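Local atomic coordinates of probable glutamine synthetase (Pseudomonas aeruginosa, PDB entry 4HPP), a protein that belongs to the glutamine synthetase family, with an N-terminal beta domain followed by a larger catalytic domain that holds a magnesium ion and a bound glutamic acid. Residues Gln151-Ala156 with Glu175-Glu180. Sequence-based numbering, arbitrary orientation.
Sequences QAQRAA and EMFLPE. With MG (magnesium ion), chain B; GLU (glutamic acid), chain D.
F177 of strand 174-179 meets Q153 of helix 150-155, the edge of its phenyl ring turned to the glutamine amide. CD2 of F177 lies 3.8 Å from CD of Q153, which sits in the plane of the ring, while the amide plane stands at 90° to it. Q153 arrives there because its CG is anti to the backbone N (chi1 174°) and the chain then bends at chi2. No hydrogen bond joins the two segments; NE2 of Q153 instead bonds S25 OG of the second subunit, and the same hydroxyl bonds the carbonyl O of F177, tying helix and strand to one outside residue. F177 also packs against L163 of helix 159-169 and lays its ring nearly parallel to that of Y186. The strand belongs to the mixed sheet of the glutamine synthetase catalytic domain, pairing antiparallel with strand 185-194; the axes of segments 151-155 and 175-179 approach to 7.7 Å, at 106° between their N-to-C directions. L178 starts its side chain away from the helix and packs on E187. P179 faces back: its CD is 3.3 Å from OE1 of Q153, and its CB touches CB of A152 at 3.8 Å. Just past the strand, the side chain of E180 leaves the backbone away from the helix, and its OE1 binds the magnesium ion at 2.1 Å, alongside OE2 of the glutamic acid, with E133 and E187 completing the protein ligands.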
loop_
_atom_site.group_PDB
_atom_site.type_symbol
_atom_site.label_atom_id
_atom_site.label_comp_id
_atom_site.label_asym_id
_atom_site.label_seq_id
_atom_site.Cartn_x
_atom_site.Cartn_y
_atom_site.Cartn_z
ATOM N N GLN A 151 9.159 13.819 -26.482
ATOM C CA GLN A 151 8.661 12.779 -25.622
ATOM C C GLN A 151 9.718 12.246 -24.718
ATOM O O GLN A 151 9.411 11.926 -23.535
ATOM C CB GLN A 151 7.948 11.692 -26.402
ATOM C CG GLN A 151 6.522 12.063 -26.789
ATOM C CD GLN A 151 5.794 10.796 -27.155
ATOM O OE1 GLN A 151 6.096 10.217 -28.168
ATOM N NE2 GLN A 151 4.867 10.341 -26.312
ATOM N N ALA A 152 10.965 12.213 -25.200
ATOM C CA ALA A 152 12.045 11.644 -24.350
ATOM C C ALA A 152 12.367 12.610 -23.251
ATOM O O ALA A 152 12.671 12.186 -22.139
ATOM C CB ALA A 152 13.312 11.274 -25.111
ATOM N N GLN A 153 12.309 13.915 -23.534
ATOM C CA GLN A 153 12.501 14.879 -22.464
ATOM C C GLN A 153 11.325 14.770 -21.450
ATOM O O GLN A 153 11.552 14.711 -20.239
ATOM C CB GLN A 153 12.705 16.295 -23.031
ATOM C CG GLN A 153 12.752 17.343 -21.932
ATOM C CD GLN A 153 13.782 18.437 -22.118
ATOM O OE1 GLN A 153 14.668 18.390 -23.004
ATOM N NE2 GLN A 153 13.674 19.455 -21.268
ATOM N N ARG A 154 10.084 14.659 -21.946
ATOM C CA ARG A 154 8.937 14.477 -21.072
ATOM C C ARG A 154 8.974 13.247 -20.223
ATOM O O ARG A 154 8.454 13.295 -19.096
ATOM C CB ARG A 154 7.658 14.482 -21.865
ATOM C CG ARG A 154 7.400 15.849 -22.463
ATOM C CD ARG A 154 7.746 17.029 -21.534
ATOM N NE ARG A 154 6.654 17.292 -20.610
ATOM C CZ ARG A 154 6.538 18.435 -19.902
ATOM N NH1 ARG A 154 7.491 19.402 -19.942
ATOM N NH2 ARG A 154 5.466 18.616 -19.130
ATOM N N ALA A 155 9.566 12.148 -20.733
ATOM C CA ALA A 155 9.549 10.879 -19.994
ATOM C C ALA A 155 10.291 11.031 -18.695
ATOM O O ALA A 155 10.005 10.324 -17.702
ATOM C CB ALA A 155 10.140 9.713 -20.801
ATOM N N ALA A 156 11.230 11.977 -18.694
ATOM C CA ALA A 156 12.122 12.215 -17.539
ATOM C C ALA A 156 11.373 12.883 -16.373
ATOM O O ALA A 156 11.951 13.030 -15.288
ATOM C CB ALA A 156 13.330 13.035 -17.953
ATOM N N GLU A 175 22.870 25.610 -18.481
ATOM C CA GLU A 175 22.336 26.397 -19.571
ATOM C C GLU A 175 21.490 25.602 -20.610
ATOM O O GLU A 175 20.562 26.155 -21.166
ATOM C CB GLU A 175 23.479 27.184 -20.237
ATOM C CG GLU A 175 23.774 26.875 -21.708
ATOM C CD GLU A 175 25.110 27.473 -22.188
ATOM O OE1 GLU A 175 25.937 26.753 -22.832
ATOM O OE2 GLU A 175 25.336 28.666 -21.891
ATOM N N MET A 176 21.798 24.317 -20.861
ATOM C CA MET A 176 21.076 23.506 -21.840
ATOM C C MET A 176 20.791 22.133 -21.218
ATOM O O MET A 176 21.641 21.603 -20.524
ATOM C CB MET A 176 21.950 23.345 -23.059
ATOM C CG MET A 176 21.327 23.575 -24.413
ATOM S SD MET A 176 20.620 25.216 -24.683
ATOM C CE MET A 176 19.319 24.636 -25.760
ATOM N N PHE A 177 19.601 21.566 -21.435
ATOM C CA PHE A 177 19.316 20.173 -21.056
ATOM C C PHE A 177 18.609 19.571 -22.232
ATOM O O PHE A 177 17.748 20.202 -22.821
ATOM C CB PHE A 177 18.434 20.046 -19.785
ATOM C CG PHE A 177 18.072 18.617 -19.440
ATOM C CD1 PHE A 177 18.848 17.884 -18.536
ATOM C CD2 PHE A 177 16.973 17.999 -20.027
ATOM C CE1 PHE A 177 18.559 16.531 -18.290
ATOM C CE2 PHE A 177 16.666 16.663 -19.753
ATOM C CZ PHE A 177 17.452 15.941 -18.870
ATOM N N LEU A 178 18.983 18.368 -22.619
ATOM C CA LEU A 178 18.381 17.803 -23.836
ATOM C C LEU A 178 18.432 16.278 -23.821
ATOM O O LEU A 178 19.411 15.712 -23.344
ATOM C CB LEU A 178 19.118 18.376 -25.062
ATOM C CG LEU A 178 20.654 18.325 -25.155
ATOM C CD1 LEU A 178 21.115 17.267 -26.158
ATOM C CD2 LEU A 178 21.259 19.674 -25.533
ATOM N N PRO A 179 17.399 15.603 -24.344
ATOM C CA PRO A 179 17.575 14.130 -24.607
ATOM C C PRO A 179 18.549 13.970 -25.754
ATOM O O PRO A 179 18.552 14.810 -26.661
ATOM C CB PRO A 179 16.215 13.672 -25.089
ATOM C CG PRO A 179 15.609 14.932 -25.675
ATOM C CD PRO A 179 16.134 16.126 -24.904
ATOM N N GLU A 180 19.425 12.964 -25.687
ATOM C CA GLU A 180 20.449 12.752 -26.721
ATOM C C GLU A 180 20.128 11.502 -27.596
ATOM O O GLU A 180 19.006 10.957 -27.585
ATOM C CB GLU A 180 21.822 12.572 -26.060
ATOM C CG GLU A 180 22.745 13.769 -26.163
ATOM C CD GLU A 180 23.440 13.899 -27.499
ATOM O OE1 GLU A 180 24.196 14.871 -27.678
ATOM O OE2 GLU A 180 23.252 13.035 -28.373
HETATM MG MG MG B . 26.140 15.713 -27.350
HETATM N N GLU D . 27.741 10.516 -27.737
HETATM C CA GLU D . 28.907 11.040 -28.556
HETATM C C GLU D . 30.311 10.843 -27.939
HETATM O O GLU D . 30.641 9.785 -27.417
HETATM C CB GLU D . 28.704 12.517 -28.870
HETATM C CG GLU D . 27.588 12.774 -29.845
HETATM C CD GLU D . 27.274 14.229 -29.964
HETATM O OE1 GLU D . 27.513 14.762 -31.058
HETATM O OE2 GLU D . 26.809 14.836 -28.968
HETATM O OXT GLU D . 31.162 11.740 -27.930
#